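Local coordinates for protein DNA-dependent metalloprotease SPRTN (PDB 6MDX) that cleaves proteins covalently cross-linked to DNA as a DNA-dependent zinc metalloprotease, clearing these lesions during DNA synthesis, at residues 28-33 against 109-114; 36-41 against 60-65; 76-81 against 116-121. All coordinates share one frame; numbering follows the deposited sequence. Where two conformers were deposited one is given.

How the interactions relate
All three contacts lie in the SprT-like protease domain, round helix 73-91, which carries the zinc ligands H82 and H86. Interaction 1 joins the end of helix 18-29 to helix 103-116; interaction 2 pairs strands 38-42 and 59-64 and falls, along the chain, between the two segments of interaction 1. Interaction 3 sets helix 73-91 against the loop after helix 103-116, its segments alternating with those of interaction 1. Centres of interactions 1 and 3 are about 10 Å apart, and N113 OD1 probably bonds I120 N between them. Interactions 2 and 3, about 15 Å apart, meet where L63 packs on L76 and T79. The sheet and the loop after helix 103-116 thus pack on different sides of the zinc-binding helix.

Interaction 1: residues 28-33 against 109-114; sequences QFFWGQ and MHRINS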
ATOM      1  N   GLN A  28      13.982  -2.677  12.820  1.00  9.47           N
ATOM      2  CA  GLN A  28      13.274  -2.862  14.117  1.00  8.61           C
ATOM      3  C   GLN A  28      12.180  -3.931  13.995  1.00 11.95           C
ATOM      4  O   GLN A  28      11.887  -4.615  14.975  1.00 12.45           O
ATOM      5  CB  GLN A  28      12.666  -1.566  14.652  1.00 11.31           C
ATOM      6  CG  GLN A  28      13.725  -0.561  15.092  1.00 11.50           C
ATOM      7  CD  GLN A  28      13.067   0.605  15.756  1.00 20.74           C
ATOM      8  OE1 GLN A  28      11.993   1.002  15.377  1.00 19.21           O
ATOM      9  NE2 GLN A  28      13.739   1.178  16.739  1.00 30.45           N
ATOM     10  N   PHE A  29      11.544  -4.041  12.816  1.00  8.96           N
ATOM     11  CA  PHE A  29      10.362  -4.922  12.718  1.00  7.77           C
ATOM     12  C   PHE A  29      10.459  -6.072  11.727  1.00  6.64           C
ATOM     13  O   PHE A  29       9.563  -6.947  11.746  1.00  8.88           O
ATOM     14  CB  PHE A  29       9.142  -4.062  12.437  1.00  7.61           C
ATOM     15  CG  PHE A  29       8.977  -2.984  13.467  1.00  9.32           C
ATOM     16  CD1 PHE A  29       8.860  -3.299  14.814  1.00 11.49           C
ATOM     17  CD2 PHE A  29       9.050  -1.657  13.113  1.00  9.99           C
ATOM     18  CE1 PHE A  29       8.763  -2.298  15.761  1.00 13.43           C
ATOM     19  CE2 PHE A  29       8.985  -0.657  14.078  1.00 14.86           C
ATOM     20  CZ  PHE A  29       8.852  -0.988  15.403  1.00 12.12           C
ATOM     21  N   PHE A  30      11.393  -6.069  10.766  1.00  6.94           N
ATOM     22  CA  PHE A  30      11.448  -7.069   9.709  1.00  6.63           C
ATOM     23  C   PHE A  30      12.822  -7.744   9.607  1.00  6.96           C
ATOM     24  O   PHE A  30      13.097  -8.349   8.628  1.00  7.54           O
ATOM     25  CB  PHE A  30      11.073  -6.439   8.362  1.00  7.98           C
ATOM     26  CG  PHE A  30       9.653  -5.913   8.351  1.00  6.10           C
ATOM     27  CD1 PHE A  30       8.600  -6.805   8.171  1.00  8.00           C
ATOM     28  CD2 PHE A  30       9.375  -4.570   8.589  1.00  9.25           C
ATOM     29  CE1 PHE A  30       7.288  -6.345   8.245  1.00  8.76           C
ATOM     30  CE2 PHE A  30       8.055  -4.120   8.633  1.00  7.14           C
ATOM     31  CZ  PHE A  30       7.044  -5.014   8.402  1.00  6.65           C
ATOM     32  N   TRP A  31      13.558  -7.706  10.739  1.00  9.38           N
ATOM     33  CA  TRP A  31      14.789  -8.535  10.914  1.00  9.89           C
ATOM     34  C   TRP A  31      15.799  -8.239   9.806  1.00  8.13           C
ATOM     35  O   TRP A  31      16.641  -9.073   9.433  1.00 10.50           O
ATOM     36  CB  TRP A  31      14.393 -10.010  11.024  1.00  7.54           C
ATOM     37  CG  TRP A  31      13.334 -10.299  12.043  1.00 10.88           C
ATOM     38  CD1 TRP A  31      13.475 -10.429  13.401  1.00 12.51           C
ATOM     39  CD2 TRP A  31      11.958 -10.515  11.758  1.00 10.18           C
ATOM     40  NE1 TRP A  31      12.289 -10.766  13.991  1.00 11.06           N
ATOM     41  CE2 TRP A  31      11.334 -10.834  12.990  1.00 10.74           C
ATOM     42  CE3 TRP A  31      11.207 -10.534  10.564  1.00 10.48           C
ATOM     43  CZ2 TRP A  31       9.971 -11.046  13.084  1.00 10.65           C
ATOM     44  CZ3 TRP A  31       9.844 -10.789  10.671  1.00 10.19           C
ATOM     45  CH2 TRP A  31       9.253 -11.069  11.902  1.00 10.94           C
ATOM     46  N   GLY A  32      15.733  -7.029   9.244  1.00  9.61           N
ATOM     47  CA  GLY A  32      16.639  -6.636   8.176  1.00 11.19           C
ATOM     48  C   GLY A  32      16.347  -7.224   6.797  1.00 14.56           C
ATOM     49  O   GLY A  32      17.087  -7.000   5.836  1.00 18.78           O
ATOM     50  N   GLN A  33      15.260  -7.976   6.633  1.00  9.31           N
ATOM     51  CA  GLN A  33      15.032  -8.766   5.456  1.00  8.43           C
ATOM     52  C   GLN A  33      14.488  -7.993   4.245  1.00 11.35           C
ATOM     53  O   GLN A  33      14.414  -8.550   3.174  1.00 12.94           O
ATOM     54  CB  GLN A  33      14.118  -9.941   5.762  1.00 12.26           C
ATOM     55  CG  GLN A  33      14.729 -10.950   6.739  1.00 10.31           C
ATOM     56  CD  GLN A  33      13.845 -12.145   6.959  1.00  8.22           C
ATOM     57  OE1 GLN A  33      13.231 -12.232   8.010  1.00 10.45           O
ATOM     58  NE2 GLN A  33      13.711 -12.983   5.944  1.00 12.46           N
HETATM   59  N   MSE A 109       0.896  -7.826  11.504  1.00  6.89           N
HETATM   60  CA  MSE A 109       0.163  -6.641  11.912  1.00  7.91           C
HETATM   61  C   MSE A 109       0.027  -6.616  13.428  1.00  8.12           C
HETATM   62  O   MSE A 109       0.330  -5.606  14.104  1.00  6.77           O
HETATM   63  CB  MSE A 109      -1.212  -6.692  11.250  1.00 10.28           C
HETATM   64  CG  MSE A 109      -2.103  -5.616  11.712  1.00 12.42           C
HETATM   65 SE   MSE A 109      -3.831  -5.862  10.743  1.00 21.31          SE
HETATM   66  CE  MSE A 109      -4.584  -7.292  11.893  1.00 16.91           C
ATOM     67  N   HIS A 110      -0.437  -7.760  13.994  1.00  7.93           N
ATOM     68  CA  HIS A 110      -0.634  -7.851  15.490  1.00  9.56           C
ATOM     69  C   HIS A 110       0.713  -7.670  16.210  1.00  6.77           C
ATOM     70  O   HIS A 110       0.818  -6.917  17.202  1.00  7.26           O
ATOM     71  CB  HIS A 110      -1.310  -9.176  15.876  1.00  8.90           C
ATOM     72  CG  HIS A 110      -1.677  -9.197  17.310  1.00  8.75           C
ATOM     73  ND1 HIS A 110      -2.967  -8.979  17.758  1.00 13.49           N
ATOM     74  CD2 HIS A 110      -0.907  -9.436  18.400  1.00 11.12           C
ATOM     75  CE1 HIS A 110      -2.967  -9.091  19.091  1.00 13.45           C
ATOM     76  NE2 HIS A 110      -1.725  -9.400  19.514  1.00 14.54           N
ATOM     77  N   ARG A 111       1.719  -8.343  15.696  1.00  6.82           N
ATOM     78  CA  ARG A 111       3.061  -8.291  16.327  1.00  9.46           C
ATOM     79  C   ARG A 111       3.595  -6.849  16.390  1.00  8.14           C
ATOM     80  O   ARG A 111       4.067  -6.350  17.432  1.00  9.28           O
ATOM     81  CB  ARG A 111       4.029  -9.249  15.632  1.00  6.80           C
ATOM     82  CG  ARG A 111       5.496  -9.024  15.958  1.00  9.31           C
ATOM     83  CD  ARG A 111       6.362  -9.988  15.195  1.00  8.80           C
ATOM     84  NE  ARG A 111       6.447  -9.750  13.763  1.00  8.53           N
ATOM     85  CZ  ARG A 111       7.280  -8.824  13.199  1.00  8.70           C
ATOM     86  NH1 ARG A 111       8.079  -8.050  13.928  1.00  8.64           N
ATOM     87  NH2 ARG A 111       7.113  -8.574  11.914  1.00  7.93           N
ATOM     88  N   ILE A 112       3.571  -6.159  15.225  1.00  7.86           N
ATOM     89  CA  ILE A 112       4.115  -4.817  15.192  1.00  7.52           C
ATOM     90  C   ILE A 112       3.262  -3.850  16.003  1.00  7.86           C
ATOM     91  O   ILE A 112       3.814  -2.988  16.677  1.00  8.35           O
ATOM     92  CB  ILE A 112       4.325  -4.378  13.724  1.00  6.61           C
ATOM     93  CG1 ILE A 112       5.326  -5.317  13.029  1.00  7.70           C
ATOM     94  CG2 ILE A 112       4.714  -2.907  13.645  1.00  8.39           C
ATOM     95  CD1 ILE A 112       5.428  -5.117  11.507  1.00  9.60           C
ATOM     96  N   ASN A 113       1.912  -3.983  15.991  1.00  6.26           N
ATOM     97  CA  ASN A 113       1.073  -3.190  16.818  1.00  8.47           C
ATOM     98  C   ASN A 113       1.436  -3.393  18.305  1.00  9.01           C
ATOM     99  O   ASN A 113       1.433  -2.472  19.058  1.00 10.38           O
ATOM    100  CB  ASN A 113      -0.391  -3.487  16.535  1.00  9.05           C
ATOM    101  CG  ASN A 113      -0.880  -2.925  15.216  1.00  9.18           C
ATOM    102  OD1 ASN A 113      -0.210  -2.089  14.620  1.00 10.16           O
ATOM    103  ND2 ASN A 113      -2.070  -3.361  14.791  1.00 10.97           N
ATOM    104  N   SER A 114       1.700  -4.658  18.697  1.00  7.53           N
ATOM    105  CA  SER A 114       2.058  -4.987  20.064  1.00  8.48           C
ATOM    106  C   SER A 114       3.361  -4.315  20.461  1.00 11.74           C
ATOM    107  O   SER A 114       3.446  -3.737  21.562  1.00 12.35           O
ATOM    108  CB  SER A 114       2.179  -6.460  20.222  1.00 10.38           C
ATOM    109  OG  SER A 114       2.622  -6.801  21.540  1.00 11.34           O
TER
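R111 reaches from helix 103-116 to the end of helix 18-29 and lays one face of its guanidinium group against the six-membered ring of W31, which is met obliquely. W31 CH2 sits over the centre of that guanidinium face, 3.3 Å from R111 CZ, but the two planes are inclined by 36°, so this is no parallel stack. CG1 of I112 lies over the opposite face, toward its rim. At the guanidinium edge, NH1 and NH2 both point at one atom, F29 O; R111 NH1 and R111 NH2 are each 2.9 Å from it. Both bonds are bent, to about 140°, as is expected when two nitrogens share one acceptor. The R111 chain runs extended through chi2 and then turns at chi3 (71°), which brings the guanidinium back over its neighbour I112. R111 NH2 also bonds H108 ND1, a further hold on the group.

Beside the polar grip the contact is apolar. I112 CD1 meets F30 CZ at 3.5 Å, the two side chains crossing at about a right angle, while F29 CB lies 4.0 Å from I112 CD1. I112 CG2 approaches one face of the F29 ring near its rim, and Q28 CB lies over the other. F30 continues inward onto L81, M84 and I85. F29 O belongs to the last helical residue, and a type I' turn, F30 to Q33, follows. The arrangement is a helix C-terminus whose terminal carbonyl is held by arginine, packed beside the HExxH helix of a zinc metalloprotease domain.

Interaction 2: residues 36-41 against 60-65; sequences AVEVKW and SIRLSE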
ATOM      1  N   ALA A  36      16.453  -5.052  -0.029  1.00 16.97           N
ATOM      2  CA  ALA A  36      16.350  -4.880  -1.484  1.00 23.48           C
ATOM      3  C   ALA A  36      15.015  -4.250  -1.950  1.00 36.36           C
ATOM      4  O   ALA A  36      14.727  -4.188  -3.155  1.00 28.88           O
ATOM      5  CB  ALA A  36      16.494  -6.226  -2.145  1.00 39.27           C
ATOM      6  N   VAL A  37      14.145  -3.875  -1.016  1.00 19.08           N
ATOM      7  CA  VAL A  37      12.853  -3.249  -1.340  1.00 13.50           C
ATOM      8  C   VAL A  37      13.062  -1.741  -1.465  1.00 13.84           C
ATOM      9  O   VAL A  37      13.743  -1.111  -0.664  1.00 18.23           O
ATOM     10  CB  VAL A  37      11.818  -3.587  -0.247  1.00 16.27           C
ATOM     11  CG1 VAL A  37      10.506  -2.849  -0.448  1.00 20.13           C
ATOM     12  CG2 VAL A  37      11.593  -5.090  -0.166  1.00 15.71           C
ATOM     13  N   GLU A  38      12.453  -1.180  -2.510  1.00 14.78           N
ATOM     14  CA  GLU A  38      12.561   0.223  -2.893  1.00 14.63           C
ATOM     15  C   GLU A  38      11.288   0.937  -2.408  1.00 11.87           C
ATOM     16  O   GLU A  38      10.231   0.520  -2.820  1.00 19.38           O
ATOM     17  CB  GLU A  38      12.609   0.290  -4.419  1.00 14.12           C
ATOM     18  CG  GLU A  38      12.507   1.711  -4.962  1.00 25.10           C
ATOM     19  CD  GLU A  38      12.250   1.771  -6.457  1.00 30.18           C
ATOM     20  OE1 GLU A  38      12.988   2.535  -7.157  1.00 45.57           O
ATOM     21  OE2 GLU A  38      11.343   1.046  -6.942  1.00 30.01           O
ATOM     22  N   VAL A  39      11.406   1.949  -1.573  1.00 15.12           N
ATOM     23  CA  VAL A  39      10.241   2.721  -1.152  0.51 12.36           C
ATOM     24  C   VAL A  39      10.402   4.151  -1.662  1.00 13.53           C
ATOM     25  O   VAL A  39      11.451   4.763  -1.530  1.00 14.23           O
ATOM     26  CB  VAL A  39      10.007   2.730   0.369  0.51 15.04           C
ATOM     27  CG1 VAL A  39      11.016   3.581   1.140  0.51 17.75           C
ATOM     28  CG2 VAL A  39       8.601   3.221   0.666  0.51 15.44           C
ATOM     29  N   LYS A  40       9.347   4.696  -2.283  1.00 11.45           N
ATOM     30  CA  LYS A  40       9.366   6.067  -2.777  1.00 10.42           C
ATOM     31  C   LYS A  40       8.003   6.730  -2.591  1.00 10.36           C
ATOM     32  O   LYS A  40       6.991   6.029  -2.580  1.00  9.73           O
ATOM     33  CB  LYS A  40       9.740   6.117  -4.261  1.00 10.47           C
ATOM     34  CG  LYS A  40      11.159   5.633  -4.557  1.00 15.77           C
ATOM     35  CD  LYS A  40      11.510   5.634  -6.005  1.00 25.18           C
ATOM     36  CE  LYS A  40      12.981   5.293  -6.232  1.00 41.17           C
ATOM     37  NZ  LYS A  40      13.902   6.380  -5.821  1.00 53.82           N
ATOM     38  N   TRP A  41       8.025   8.073  -2.504  1.00  9.81           N
ATOM     39  CA  TRP A  41       6.859   8.877  -2.675  1.00 10.53           C
ATOM     40  C   TRP A  41       6.421   8.824  -4.127  1.00 12.25           C
ATOM     41  O   TRP A  41       7.232   8.727  -5.058  1.00 12.51           O
ATOM     42  CB  TRP A  41       7.111  10.317  -2.299  1.00 10.38           C
ATOM     43  CG  TRP A  41       7.327  10.589  -0.849  1.00 11.24           C
ATOM     44  CD1 TRP A  41       8.519  10.889  -0.239  1.00 14.82           C
ATOM     45  CD2 TRP A  41       6.336  10.652   0.181  1.00 12.51           C
ATOM     46  NE1 TRP A  41       8.326  11.134   1.095  1.00 16.38           N
ATOM     47  CE2 TRP A  41       6.998  10.989   1.380  1.00 12.96           C
ATOM     48  CE3 TRP A  41       4.963  10.410   0.218  1.00 11.54           C
ATOM     49  CZ2 TRP A  41       6.317  11.083   2.586  1.00 14.33           C
ATOM     50  CZ3 TRP A  41       4.278  10.584   1.393  1.00 13.20           C
ATOM     51  CH2 TRP A  41       4.954  10.887   2.568  1.00 12.99           C
ATOM     52  N   SER A  60       8.654  -3.125  -4.824  1.00 11.05           N
ATOM     53  CA  SER A  60       8.651  -1.700  -4.700  0.57 12.50           C
ATOM     54  C   SER A  60       7.408  -1.273  -3.917  1.00 10.32           C
ATOM     55  O   SER A  60       6.356  -1.898  -4.062  1.00 15.28           O
ATOM     56  CB  SER A  60       8.691  -1.013  -6.038  0.57 16.92           C
ATOM     57  OG  SER A  60       7.725  -1.566  -6.913  0.57 17.67           O
ATOM     58  N   ILE A  61       7.591  -0.258  -3.081  1.00  8.24           N
ATOM     59  CA  ILE A  61       6.510   0.346  -2.331  1.00  7.29           C
ATOM     60  C   ILE A  61       6.413   1.797  -2.800  1.00  7.54           C
ATOM     61  O   ILE A  61       7.374   2.562  -2.844  1.00  7.05           O
ATOM     62  CB  ILE A  61       6.741   0.245  -0.821  1.00  7.38           C
ATOM     63  CG1 ILE A  61       6.749  -1.223  -0.389  1.00 10.37           C
ATOM     64  CG2 ILE A  61       5.720   1.064  -0.049  1.00  8.41           C
ATOM     65  CD1 ILE A  61       7.186  -1.390   1.054  1.00  8.93           C
ATOM     66  N   ARG A  62       5.164   2.271  -2.970  1.00  7.33           N
ATOM     67  CA  ARG A  62       4.934   3.702  -3.204  1.00  8.99           C
ATOM     68  C   ARG A  62       3.910   4.250  -2.213  1.00  8.53           C
ATOM     69  O   ARG A  62       2.892   3.546  -1.947  1.00  8.48           O
ATOM     70  CB  ARG A  62       4.378   3.919  -4.611  1.00  8.42           C
ATOM     71  CG  ARG A  62       5.335   3.486  -5.712  1.00 10.28           C
ATOM     72  CD  ARG A  62       6.611   4.310  -5.690  1.00 10.83           C
ATOM     73  NE  ARG A  62       7.531   3.870  -6.734  1.00 12.15           N
ATOM     74  CZ  ARG A  62       8.579   3.080  -6.554  1.00  9.62           C
ATOM     75  NH1 ARG A  62       9.302   2.772  -7.624  1.00 14.77           N
ATOM     76  NH2 ARG A  62       8.917   2.601  -5.345  1.00 11.30           N
ATOM     77  N   LEU A  63       4.158   5.461  -1.728  1.00  6.68           N
ATOM     78  CA  LEU A  63       3.253   6.161  -0.842  0.73  6.53           C
ATOM     79  C   LEU A  63       2.750   7.441  -1.496  1.00  8.14           C
ATOM     80  O   LEU A  63       3.524   8.161  -2.106  1.00  8.38           O
ATOM     81  CB  LEU A  63       4.011   6.504   0.433  0.73  6.51           C
ATOM     82  CG  LEU A  63       4.481   5.268   1.199  0.73  9.75           C
ATOM     83  CD1 LEU A  63       5.341   5.695   2.339  0.73 13.58           C
ATOM     84  CD2 LEU A  63       3.286   4.456   1.712  0.73 11.31           C
ATOM     85  N   SER A  64       1.473   7.737  -1.306  1.00  7.26           N
ATOM     86  CA  SER A  64       0.832   8.924  -1.903  1.00  7.14           C
ATOM     87  C   SER A  64       1.220  10.198  -1.162  1.00  8.68           C
ATOM     88  O   SER A  64       0.773  10.470  -0.063  1.00  9.94           O
ATOM     89  CB  SER A  64      -0.663   8.739  -1.916  1.00  8.21           C
ATOM     90  OG  SER A  64      -1.290   9.931  -2.374  1.00 10.29           O
ATOM     91  N   GLU A  65       1.978  11.068  -1.830  1.00  9.30           N
ATOM     92  CA  GLU A  65       2.243  12.363  -1.288  1.00 11.03           C
ATOM     93  C   GLU A  65       0.938  13.158  -1.192  1.00 11.18           C
ATOM     94  O   GLU A  65       0.665  13.758  -0.169  1.00 12.41           O
ATOM     95  CB  GLU A  65       3.298  13.070  -2.127  1.00 14.98           C
ATOM     96  CG  GLU A  65       3.906  14.262  -1.437  1.00 22.63           C
ATOM     97  CD  GLU A  65       4.860  15.031  -2.339  1.00 42.03           C
ATOM     98  OE1 GLU A  65       6.048  14.640  -2.423  1.00 50.41           O
ATOM     99  OE2 GLU A  65       4.393  15.984  -3.003  1.00 60.38           O
TER
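K40 CD lies over the centre of one face of the R62 guanidinium, and K40 CB packs against the same group, 3.8 Å from R62 NH2; the two chains run side by side in the same direction. At the guanidinium edge sits E38. R62 NH1 gives a nearly straight bond (165°) to E38 OE2 at 2.8 Å, a salt bridge, with a weak hydrogen bond from R62 NH2 to the same oxygen. NH1 comes from above the carboxylate plane, and the two flat groups are 76° apart. A bend at chi2 (-63°) folds R62 back along its own strand, where NH2 also bonds I61 O. The indole of W41 has E65 CG over one face, toward the rim, and the S64 carbonyl carbon at its edge. W41 CE3 is 3.7 Å from E65 CA and also packs against L63 CB.

These side chains flank a parallel pair of strands in the mixed three-stranded sheet of the SprT-like domain, strand 59-64 lying between 38-42 and 50-54. E38 O accepts from I61 N, I61 O from K40 N and K40 O from L63 N; I61 O is therefore gripped by two donors, a backbone and a guanidinium N-H. E38, K40, S60 and R62 share one face. On the other, V39 CG2 meets I61 CG2 at 3.7 Å, and V37 CG1 touches I61 CD1. I61 packs on the active-site E83 and on M84; W41 rests on L76; V37 and V39 reach F22 of helix 18-29.

Interaction 3: residues 76-81 against 116-121; sequences LVETLL and TGANIT
L81 and I120 form the close-packed part of this contact: I120 CD1 presses on L81 CB at 3.7 Å and on L81 CD1 at 4.0 Å, the side chains crossing nearly at right angles. With I120 CG1 anti to its carbonyl carbon (chi1 -56°), the delta methyl is carried toward the helix. Next to this apolar pair stands a firm polar bond: E78 stretches out from the helix, and E78 OE2 accepts from N119 N at 2.8 Å. The bond is bent (144°), and the donor stands above the carboxylate plane. Replacing E78 by an alanine would probably leave N119 N without this acceptor and the loop freer to shift.

The looser side belongs to the exposed N119 side chain and to a water that accepts from T121 N at 3.1 Å and lies 3.3 Å from E78 O.

The loop meets helix 73-91 at E78 and L81, beside zinc ligand H82, whose ND1 bonds T121 O. At the end of helix 103-116, T116 OG1 accepts from A118 N, an ST turn. I120 fills the angle between helix 73-91 and M109 and I112 of helix 103-116, L81 also reaches F25 of helix 18-29, and another side of helix 73-91 faces strand 59-64.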
ATOM      1  N   LEU A  76       1.035   8.102   7.824  1.00  7.91           N
ATOM      2  CA  LEU A  76       2.177   7.746   7.011  1.00  9.78           C
ATOM      3  C   LEU A  76       2.803   6.448   7.545  1.00  9.31           C
ATOM      4  O   LEU A  76       3.063   5.540   6.792  1.00  9.32           O
ATOM      5  CB  LEU A  76       3.247   8.836   7.007  1.00 13.80           C
ATOM      6  CG  LEU A  76       4.593   8.425   6.412  1.00 16.66           C
ATOM      7  CD1 LEU A  76       4.439   7.995   4.990  1.00 20.16           C
ATOM      8  CD2 LEU A  76       5.649   9.522   6.514  1.00 19.20           C
ATOM      9  N   VAL A  77       3.035   6.382   8.852  1.00  7.81           N
ATOM     10  CA  VAL A  77       3.710   5.251   9.449  1.00  7.87           C
ATOM     11  C   VAL A  77       2.866   3.980   9.325  1.00  6.40           C
ATOM     12  O   VAL A  77       3.392   2.925   8.973  1.00  7.63           O
ATOM     13  CB  VAL A  77       4.089   5.543  10.913  1.00  9.82           C
ATOM     14  CG1 VAL A  77       4.542   4.293  11.635  1.00 10.05           C
ATOM     15  CG2 VAL A  77       5.156   6.650  10.945  1.00 10.62           C
ATOM     16  N   GLU A  78       1.578   4.066   9.646  1.00  6.51           N
ATOM     17  CA  GLU A  78       0.711   2.875   9.567  1.00  7.02           C
ATOM     18  C   GLU A  78       0.572   2.413   8.101  1.00  7.99           C
ATOM     19  O   GLU A  78       0.510   1.179   7.840  1.00  9.12           O
ATOM     20  CB  GLU A  78      -0.625   3.082  10.258  1.00  7.44           C
ATOM     21  CG  GLU A  78      -0.487   3.163  11.773  1.00  7.74           C
ATOM     22  CD  GLU A  78      -1.712   3.540  12.576  1.00 13.41           C
ATOM     23  OE1 GLU A  78      -2.676   3.993  11.960  1.00 14.97           O
ATOM     24  OE2 GLU A  78      -1.666   3.460  13.833  1.00 13.18           O
ATOM     25  N   THR A  79       0.527   3.359   7.155  1.00  5.57           N
ATOM     26  CA  THR A  79       0.425   2.918   5.764  1.00  5.34           C
ATOM     27  C   THR A  79       1.728   2.223   5.322  1.00  5.77           C
ATOM     28  O   THR A  79       1.732   1.216   4.649  1.00  5.85           O
ATOM     29  CB  THR A  79       0.109   4.068   4.798  1.00  7.46           C
ATOM     30  OG1 THR A  79      -1.122   4.649   5.268  1.00 11.39           O
ATOM     31  CG2 THR A  79       0.009   3.634   3.366  1.00  8.45           C
ATOM     32  N   LEU A  80       2.862   2.821   5.679  1.00  6.64           N
ATOM     33  CA  LEU A  80       4.143   2.294   5.314  1.00  7.16           C
ATOM     34  C   LEU A  80       4.300   0.879   5.911  1.00  6.88           C
ATOM     35  O   LEU A  80       4.734   0.003   5.200  1.00  6.34           O
ATOM     36  CB  LEU A  80       5.294   3.216   5.783  1.00  8.08           C
ATOM     37  CG  LEU A  80       6.707   2.670   5.562  1.00  7.79           C
ATOM     38  CD1 LEU A  80       6.998   2.278   4.139  1.00  9.78           C
ATOM     39  CD2 LEU A  80       7.729   3.626   6.111  1.00  9.64           C
ATOM     40  N   LEU A  81       3.999   0.719   7.214  1.00  6.28           N
ATOM     41  CA  LEU A  81       4.161  -0.598   7.821  1.00  6.20           C
ATOM     42  C   LEU A  81       3.219  -1.635   7.167  1.00  5.12           C
ATOM     43  O   LEU A  81       3.613  -2.798   6.952  1.00  5.31           O
ATOM     44  CB  LEU A  81       3.915  -0.486   9.319  1.00  5.72           C
ATOM     45  CG  LEU A  81       5.040   0.200  10.083  1.00  8.48           C
ATOM     46  CD1 LEU A  81       4.586   0.575  11.467  1.00  8.11           C
ATOM     47  CD2 LEU A  81       6.281  -0.695  10.104  1.00  7.66           C
ATOM     48  N   THR A 116       4.744  -1.648  19.181  1.00  9.70           N
ATOM     49  CA  THR A 116       4.833  -0.197  18.931  1.00 12.02           C
ATOM     50  C   THR A 116       3.687   0.568  19.592  1.00 12.49           C
ATOM     51  O   THR A 116       3.810   1.792  19.742  1.00 13.63           O
ATOM     52  CB  THR A 116       4.812   0.119  17.429  1.00 12.79           C
ATOM     53  OG1 THR A 116       3.564  -0.314  16.861  1.00 10.98           O
ATOM     54  CG2 THR A 116       5.944  -0.514  16.646  1.00 10.98           C
ATOM     55  N   GLY A 117       2.533  -0.067  19.841  1.00 10.88           N
ATOM     56  CA  GLY A 117       1.360   0.690  20.233  1.00 16.17           C
ATOM     57  C   GLY A 117       0.541   1.255  19.074  1.00 15.67           C
ATOM     58  O   GLY A 117      -0.510   1.855  19.303  1.00 11.87           O
ATOM     59  N   ALA A 118       1.015   1.037  17.855  1.00 11.94           N
ATOM     60  CA  ALA A 118       0.362   1.474  16.621  1.00 10.79           C
ATOM     61  C   ALA A 118      -0.899   0.652  16.354  1.00 11.25           C
ATOM     62  O   ALA A 118      -1.174  -0.351  17.053  1.00 12.58           O
ATOM     63  CB  ALA A 118       1.328   1.318  15.460  1.00 11.98           C
ATOM     64  N   ASN A 119      -1.596   1.040  15.280  1.00 10.56           N
ATOM     65  CA  ASN A 119      -2.878   0.436  14.875  1.00 14.64           C
ATOM     66  C   ASN A 119      -2.876   0.204  13.360  1.00 10.61           C
ATOM     67  O   ASN A 119      -3.724   0.747  12.603  1.00 11.07           O
ATOM     68  CB  ASN A 119      -4.085   1.253  15.347  1.00 14.67           C
ATOM     69  CG  ASN A 119      -5.365   0.437  15.225  1.00 20.04           C
ATOM     70  OD1 ASN A 119      -5.414  -0.684  15.707  1.00 24.25           O
ATOM     71  ND2 ASN A 119      -6.328   0.958  14.502  1.00 18.66           N
ATOM     72  N   ILE A 120      -1.906  -0.572  12.870  1.00  7.92           N
ATOM     73  CA  ILE A 120      -1.930  -1.078  11.518  1.00  8.11           C
ATOM     74  C   ILE A 120      -3.236  -1.863  11.394  1.00 10.61           C
ATOM     75  O   ILE A 120      -3.606  -2.570  12.337  1.00 10.18           O
ATOM     76  CB  ILE A 120      -0.735  -1.993  11.226  1.00  8.68           C
ATOM     77  CG1 ILE A 120       0.585  -1.272  11.501  1.00  9.01           C
ATOM     78  CG2 ILE A 120      -0.778  -2.593   9.832  1.00 10.18           C
ATOM     79  CD1 ILE A 120       1.708  -2.204  11.707  1.00 10.79           C
ATOM     80  N   THR A 121      -3.934  -1.692  10.270  1.00 10.81           N
ATOM     81  CA  THR A 121      -5.207  -2.423  10.063  1.00 11.33           C
ATOM     82  C   THR A 121      -5.223  -3.066   8.686  1.00 15.53           C
ATOM     83  O   THR A 121      -4.425  -2.700   7.823  1.00 13.19           O
ATOM     84  CB  THR A 121      -6.388  -1.478  10.262  1.00 12.66           C
ATOM     85  OG1 THR A 121      -6.238  -0.363   9.375  1.00 16.70           O
ATOM     86  CG2 THR A 121      -6.514  -1.005  11.685  1.00 13.67           C
TER
HETATM   87  O   HOH W   1      -2.593   0.169   8.231  1.00 17.22           O